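Local atomic coordinates of class I phosphodiesterase PDEB1 (Leishmania major, PDB entry 2R8Q), a protein that belongs to the class I cyclic nucleotide phosphodiesterases, with an all-helical catalytic domain that carries a zinc and a magnesium ion side by side. Residues Ala137-His140 / Asp141-His144; Ala206-Asp209 / Cys210-Thr214; Val106-Cys109 / Gln110-Thr114. All blocks are in the same frame, centred on the assembly; numbering follows the deposited sequence.

In the fold
The three contacts are local, each within one continuous run of chain, and all lie near the two-metal centre. Contact 1 supplies two zinc ligands, and its Asp141 side chain lies about 7 Å from the bound 3-isobutyl-1-methylxanthine. Contact 3, on helix 102-118, comes within about 5 Å of zinc through the Val108 side chain and touches contact 1 where Cys109 CA and Ala137 CB are 3.5 Å apart. Contact 2, on helix 197-212, comes within about 7 Å of magnesium through the Val211 side chain and packs on contact 1 where Val139 CG2 meets Leu207 CD1 at 4.2 Å. Contacts 2 and 3 do not touch: their nearest atoms are about 7 Å apart.

Contact 1. Residues Ala137-His140 / Asp141-His144; sequences ALVH and DLDH. With ZN (zinc ion), chain C; MG (magnesium ion), chain D.
His140 and Asp141 lie side by side and point the same way, and both reach the zinc ion; the ring and carboxylate planes are 44° apart. This is the His-Asp pair of the HD-type metal centre, placed just where helix 127-139 gives way to a loop. His140 binds zinc through NE2 at 2.2 Å and Asp141 through OD2 at 2.1 Å; His104 and Asp254 complete the protein ligands. The other carboxylate oxygen, Asp141 OD1, binds the magnesium ion, so this aspartate bridges the metals, as water 1 does by binding both.

The other ring nitrogen, ND1, donates to Ala137 O over 2.8 Å in a nearly straight bond that stays in the ring plane. Gripped at ND1 by a backbone carbonyl and at NE2 by a metal, the ring has its rotation fixed, and the carbonyl would be expected to make NE2 a stronger donor to zinc. Asp141 CB stands over one face of the ring.

The two metal ligands are themselves the central residues of a type I beta turn from Val139 to Leu142, closed by a weak bond from Leu142 N to Val139 O. Across this turn the side chains of Val139 and Leu142 meet obliquely: the leucine, its CG anti to the carbonyl carbon (chi1 -69°), lays CD1 against Val139 CB at 3.6 Å.

Contact 2. Residues Ala206-Asp209 / Cys210-Thr214; sequences ALID and CVLAT
Ile208 and Leu212 lie side by side one helical turn apart, pointing the same way, with Ile208 CG2 3.8 Å from Leu212 CD1. The isoleucine's chi1 of -69° sets CG2 anti to the backbone N and so turns this methyl along the helix toward the leucine. Leu212 CG also rests close to Ile208 O, the carbonyl that accepts the bond from Leu212 N. The pair is covered from outside the chain, since Ala165 of the second subunit packs on both residues.

One residue earlier, Leu207 and Val211 repeat the parallel alignment more loosely: Leu207 CD2 and Val211 CG2 are 4.1 Å apart. As with Leu212 CG and Ile208 O, the closer approach is to the carbonyl: Val211 CG2 lies 3.2 Å from Leu207 O. Both side chains face the interior, touching Thr136 of helix 127-139.

Asp209 and Ala213 are partly exposed, although Ala165 of the second subunit also reaches Asp209 and Glu247 touches both residues. Ala213 CB meets the backbone oxygen Asp209 O at 3.3 Å and not the aspartate side chain, whose carboxylate makes salt bridges through OD1 with Arg205 and through OD2 with Arg243. The backbone bond is more bent here: 137° from Ala213 N to Asp209 O, against 169° from Leu212 N to Ile208 O. At the end of the stretch Thr214 OG1 donates to Val211 O over 2.6 Å, in the carbonyl plane, and Thr214 N shares that acceptor.

This is i to i+4 packing and bonding near the C-terminal end of helix 197-212 in the all-helical phosphodiesterase fold, one flank on helices 127-139 and 171-184 near the metals, another against the second subunit.

Contact 3. Residues Val106-Cys109 / Gln110-Thr114; sequences VDVC and QTLHT
Thr111 folds back on Asp107, one turn earlier. Its CB already lies 3.2 Å from Asp107 O. At the branch, CG2 is anti to the backbone N, which leaves the position beside N to OG1 (chi1 -62°) and turns the hydroxyl back along the helix. OG1 there donates to Asp107 O over 2.7 Å, from above the carbonyl plane, while Thr111 N reaches the same oxygen from the opposite face at 2.8 Å. Asp107 O is thus gripped by two donors of a single residue. The hydroxyl also passes 3.3 Å from Asp107 OD1 and is hydrogen-bonded to Lys260 beyond this stretch.

The setting is the middle of helix 102-118, a core helix of the phosphodiesterase catalytic domain whose His104 is a zinc ligand, with one face packed on helix 127-139 and another on helix 55-68.

Asp107 OD1 takes a hydrogen from water 6, which gives its other one to Gln110 OE1 at 2.8 Å, linking the two side chains through solvent. A bend at chi2 (-83°) brings the glutamine amide round to that water, while its NE2 donates to the backbone oxygens of Phe38 and Ser40. On the apolar flank Val108 and Leu112 point the same way, Val108 CG1 4.0 Å from Leu112 CD1.

Contact 1. Residues Ala137-His140 / Asp141-His144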
loop_
_atom_site.group_PDB
_atom_site.type_symbol
_atom_site.label_atom_id
_atom_site.label_comp_id
_atom_site.label_asym_id
_atom_site.label_seq_id
_atom_site.Cartn_x
_atom_site.Cartn_y
_atom_site.Cartn_z
ATOM N N ALA A 137 13.453 2.459 -12.770
ATOM C CA ALA A 137 13.015 3.691 -13.410
ATOM C C ALA A 137 11.580 3.569 -13.937
ATOM O O ALA A 137 10.797 4.507 -13.839
ATOM C CB ALA A 137 13.966 4.054 -14.553
ATOM N N LEU A 138 11.229 2.405 -14.476
ATOM C CA LEU A 138 9.899 2.206 -15.039
ATOM C C LEU A 138 8.759 2.107 -14.027
ATOM O O LEU A 138 7.603 2.349 -14.375
ATOM C CB LEU A 138 9.895 0.963 -15.942
ATOM C CG LEU A 138 10.841 1.036 -17.144
ATOM C CD1 LEU A 138 10.857 -0.302 -17.874
ATOM C CD2 LEU A 138 10.396 2.155 -18.080
ATOM N N VAL A 139 9.071 1.765 -12.781
ATOM C CA VAL A 139 8.036 1.630 -11.762
ATOM C C VAL A 139 8.032 2.766 -10.747
ATOM O O VAL A 139 7.121 2.854 -9.932
ATOM C CB VAL A 139 8.207 0.324 -10.936
ATOM C CG1 VAL A 139 8.293 -0.885 -11.859
ATOM C CG2 VAL A 139 9.451 0.420 -10.062
ATOM N N HIS A 140 9.022 3.650 -10.816
ATOM C CA HIS A 140 9.153 4.688 -9.796
ATOM C C HIS A 140 8.050 5.721 -9.578
ATOM O O HIS A 140 8.046 6.383 -8.541
ATOM C CB HIS A 140 10.523 5.381 -9.922
ATOM C CG HIS A 140 10.510 6.635 -10.734
ATOM N ND1 HIS A 140 10.576 6.636 -12.111
ATOM C CD2 HIS A 140 10.443 7.934 -10.359
ATOM C CE1 HIS A 140 10.549 7.882 -12.548
ATOM N NE2 HIS A 140 10.469 8.689 -11.505
ATOM N N ASP A 141 7.116 5.851 -10.519
ATOM C CA ASP A 141 6.008 6.801 -10.373
ATOM C C ASP A 141 4.642 6.164 -10.659
ATOM O O ASP A 141 3.666 6.870 -10.910
ATOM C CB ASP A 141 6.188 8.010 -11.304
ATOM C CG ASP A 141 6.990 9.120 -10.670
ATOM O OD1 ASP A 141 6.825 9.336 -9.453
ATOM O OD2 ASP A 141 7.767 9.786 -11.389
ATOM N N LEU A 142 4.568 4.839 -10.600
ATOM C CA LEU A 142 3.315 4.134 -10.894
ATOM C C LEU A 142 2.045 4.721 -10.279
ATOM O O LEU A 142 1.969 4.948 -9.079
ATOM C CB LEU A 142 3.428 2.664 -10.477
ATOM C CG LEU A 142 4.368 1.762 -11.285
ATOM C CD1 LEU A 142 4.637 0.474 -10.512
ATOM C CD2 LEU A 142 3.754 1.451 -12.643
ATOM N N ASP A 143 1.050 4.949 -11.131
ATOM C CA ASP A 143 -0.257 5.463 -10.722
ATOM C C ASP A 143 -0.242 6.856 -10.093
ATOM O O ASP A 143 -1.090 7.186 -9.261
ATOM C CB ASP A 143 -0.927 4.445 -9.788
ATOM C CG ASP A 143 -2.400 4.739 -9.545
ATOM O OD1 ASP A 143 -3.125 5.047 -10.515
ATOM O OD2 ASP A 143 -2.836 4.639 -8.376
ATOM N N HIS A 144 0.732 7.670 -10.488
ATOM C CA HIS A 144 0.813 9.043 -9.995
ATOM C C HIS A 144 -0.474 9.714 -10.486
ATOM O O HIS A 144 -0.909 9.484 -11.618
ATOM C CB HIS A 144 2.045 9.733 -10.589
ATOM C CG HIS A 144 2.465 10.970 -9.857
ATOM N ND1 HIS A 144 1.716 12.127 -9.854
ATOM C CD2 HIS A 144 3.567 11.234 -9.114
ATOM C CE1 HIS A 144 2.339 13.050 -9.143
ATOM N NE2 HIS A 144 3.465 12.534 -8.684
HETATM ZN ZN ZN C . 9.660 10.757 -11.306
HETATM MG MG MG D . 7.906 10.517 -7.994
HETATM O O HOH W 1 9.719 10.913 -9.155
HETATM O O HOH W 2 9.048 12.927 -10.909
HETATM O O HOH W 3 6.099 10.295 -6.730
HETATM O O HOH W 4 8.884 11.368 -6.225
HETATM O O HOH W 5 7.128 12.517 -8.554
#

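Contact 2. Residues Ala206-Asp209 / Cys210-Thr214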
loop_
_atom_site.group_PDB
_atom_site.type_symbol
_atom_site.label_atom_id
_atom_site.label_comp_id
_atom_site.label_asym_id
_atom_site.label_seq_id
_atom_site.Cartn_x
_atom_site.Cartn_y
_atom_site.Cartn_z
ATOM N N ALA A 206 16.795 -3.041 -3.239
ATOM C CA ALA A 206 17.414 -1.970 -4.012
ATOM C C ALA A 206 16.354 -1.151 -4.749
ATOM O O ALA A 206 16.397 0.080 -4.750
ATOM C CB ALA A 206 18.418 -2.554 -5.006
ATOM N N LEU A 207 15.398 -1.837 -5.371
ATOM C CA LEU A 207 14.334 -1.159 -6.099
ATOM C C LEU A 207 13.543 -0.262 -5.144
ATOM O O LEU A 207 13.306 0.911 -5.437
ATOM C CB LEU A 207 13.416 -2.194 -6.761
ATOM C CG LEU A 207 12.187 -1.703 -7.538
ATOM C CD1 LEU A 207 11.797 -2.738 -8.584
ATOM C CD2 LEU A 207 11.034 -1.448 -6.569
ATOM N N ILE A 208 13.159 -0.812 -3.996
ATOM C CA ILE A 208 12.394 -0.064 -3.003
ATOM C C ILE A 208 13.185 1.133 -2.463
ATOM O O ILE A 208 12.644 2.236 -2.347
ATOM C CB ILE A 208 11.955 -1.006 -1.854
ATOM C CG1 ILE A 208 10.899 -1.976 -2.395
ATOM C CG2 ILE A 208 11.430 -0.199 -0.666
ATOM C CD1 ILE A 208 10.633 -3.194 -1.524
ATOM N N ASP A 209 14.460 0.923 -2.140
ATOM C CA ASP A 209 15.292 2.014 -1.636
ATOM C C ASP A 209 15.346 3.147 -2.650
ATOM O O ASP A 209 15.247 4.325 -2.297
ATOM C CB ASP A 209 16.727 1.548 -1.364
ATOM C CG ASP A 209 16.843 0.672 -0.131
ATOM O OD1 ASP A 209 15.973 0.773 0.764
ATOM O OD2 ASP A 209 17.823 -0.100 -0.053
ATOM N N CYS A 210 15.512 2.782 -3.916
ATOM C CA CYS A 210 15.595 3.772 -4.978
ATOM C C CYS A 210 14.304 4.557 -5.167
ATOM O O CYS A 210 14.337 5.775 -5.321
ATOM C CB CYS A 210 16.010 3.100 -6.288
ATOM S SG CYS A 210 17.774 2.709 -6.328
ATOM N N VAL A 211 13.168 3.868 -5.154
ATOM C CA VAL A 211 11.896 4.561 -5.317
ATOM C C VAL A 211 11.650 5.494 -4.131
ATOM O O VAL A 211 11.242 6.641 -4.306
ATOM C CB VAL A 211 10.710 3.570 -5.420
ATOM C CG1 VAL A 211 9.399 4.340 -5.525
ATOM C CG2 VAL A 211 10.878 2.678 -6.635
ATOM N N LEU A 212 11.898 5.006 -2.921
ATOM C CA LEU A 212 11.671 5.841 -1.749
ATOM C C LEU A 212 12.588 7.059 -1.746
ATOM O O LEU A 212 12.231 8.115 -1.213
ATOM C CB LEU A 212 11.867 5.026 -0.466
ATOM C CG LEU A 212 10.877 3.871 -0.260
ATOM C CD1 LEU A 212 11.214 3.145 1.041
ATOM C CD2 LEU A 212 9.448 4.400 -0.225
ATOM N N ALA A 213 13.765 6.910 -2.345
ATOM C CA ALA A 213 14.730 8.004 -2.406
ATOM C C ALA A 213 14.293 9.146 -3.322
ATOM O O ALA A 213 14.876 10.228 -3.272
ATOM C CB ALA A 213 16.087 7.478 -2.858
ATOM N N THR A 214 13.277 8.918 -4.152
ATOM C CA THR A 214 12.819 9.968 -5.064
ATOM C C THR A 214 11.893 11.006 -4.436
ATOM O O THR A 214 11.500 11.962 -5.100
ATOM C CB THR A 214 12.116 9.391 -6.315
ATOM O OG1 THR A 214 10.977 8.616 -5.919
ATOM C CG2 THR A 214 13.080 8.527 -7.121
#

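Contact 3. Residues Val106-Cys109 / Gln110-Thr114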
loop_
_atom_site.group_PDB
_atom_site.type_symbol
_atom_site.label_atom_id
_atom_site.label_comp_id
_atom_site.label_asym_id
_atom_site.label_seq_id
_atom_site.Cartn_x
_atom_site.Cartn_y
_atom_site.Cartn_z
ATOM N N VAL A 106 9.842 6.592 -19.047
ATOM C CA VAL A 106 10.619 6.107 -20.181
ATOM C C VAL A 106 11.841 7.028 -20.253
ATOM O O VAL A 106 12.972 6.576 -20.455
ATOM C CB VAL A 106 9.804 6.202 -21.494
ATOM C CG1 VAL A 106 10.720 6.019 -22.706
ATOM C CG2 VAL A 106 8.711 5.138 -21.488
ATOM N N ASP A 107 11.607 8.325 -20.068
ATOM C CA ASP A 107 12.694 9.297 -20.084
ATOM C C ASP A 107 13.702 9.040 -18.962
ATOM O O ASP A 107 14.905 9.072 -19.191
ATOM C CB ASP A 107 12.134 10.717 -19.958
ATOM C CG ASP A 107 13.221 11.765 -19.825
ATOM O OD1 ASP A 107 14.146 11.777 -20.665
ATOM O OD2 ASP A 107 13.145 12.584 -18.881
ATOM N N VAL A 108 13.224 8.785 -17.746
ATOM C CA VAL A 108 14.144 8.538 -16.641
ATOM C C VAL A 108 14.964 7.275 -16.900
ATOM O O VAL A 108 16.160 7.240 -16.621
ATOM C CB VAL A 108 13.383 8.429 -15.292
ATOM C CG1 VAL A 108 14.327 7.999 -14.176
ATOM C CG2 VAL A 108 12.771 9.779 -14.946
ATOM N N CYS A 109 14.322 6.248 -17.452
ATOM C CA CYS A 109 15.012 4.997 -17.754
ATOM C C CYS A 109 16.124 5.242 -18.776
ATOM O O CYS A 109 17.273 4.857 -18.563
ATOM C CB CYS A 109 14.006 3.974 -18.292
ATOM S SG CYS A 109 14.697 2.346 -18.695
ATOM N N GLN A 110 15.778 5.902 -19.876
ATOM C CA GLN A 110 16.746 6.194 -20.931
ATOM C C GLN A 110 17.879 7.084 -20.418
ATOM O O GLN A 110 19.054 6.883 -20.755
ATOM C CB GLN A 110 16.025 6.869 -22.104
ATOM C CG GLN A 110 16.838 7.018 -23.394
ATOM C CD GLN A 110 17.738 8.242 -23.406
ATOM O OE1 GLN A 110 17.367 9.306 -22.909
ATOM N NE2 GLN A 110 18.922 8.102 -23.997
ATOM N N THR A 111 17.524 8.059 -19.589
ATOM C CA THR A 111 18.502 8.982 -19.027
ATOM C C THR A 111 19.480 8.241 -18.114
ATOM O O THR A 111 20.691 8.486 -18.153
ATOM C CB THR A 111 17.798 10.098 -18.236
ATOM O OG1 THR A 111 16.950 10.845 -19.118
ATOM C CG2 THR A 111 18.815 11.032 -17.604
ATOM N N LEU A 112 18.965 7.328 -17.296
ATOM C CA LEU A 112 19.834 6.573 -16.405
ATOM C C LEU A 112 20.810 5.725 -17.210
ATOM O O LEU A 112 21.956 5.539 -16.802
ATOM C CB LEU A 112 19.009 5.688 -15.467
ATOM C CG LEU A 112 18.280 6.464 -14.369
ATOM C CD1 LEU A 112 17.380 5.524 -13.585
ATOM C CD2 LEU A 112 19.297 7.123 -13.449
ATOM N N HIS A 113 20.363 5.211 -18.351
ATOM C CA HIS A 113 21.251 4.413 -19.181
ATOM C C HIS A 113 22.413 5.314 -19.595
ATOM O O HIS A 113 23.570 4.903 -19.524
ATOM C CB HIS A 113 20.515 3.875 -20.413
ATOM C CG HIS A 113 21.341 2.953 -21.259
ATOM N ND1 HIS A 113 22.356 3.401 -22.076
ATOM C CD2 HIS A 113 21.303 1.607 -21.408
ATOM C CE1 HIS A 113 22.907 2.372 -22.695
ATOM N NE2 HIS A 113 22.287 1.270 -22.307
ATOM N N THR A 114 22.120 6.552 -19.994
ATOM C CA THR A 114 23.205 7.444 -20.399
ATOM C C THR A 114 24.155 7.757 -19.244
ATOM O O THR A 114 25.352 7.922 -19.453
ATOM C CB THR A 114 22.692 8.780 -21.019
ATOM O OG1 THR A 114 22.112 9.611 -20.006
ATOM C CG2 THR A 114 21.671 8.501 -22.106
HETATM O O HOH W 6 14.756 10.311 -22.815
#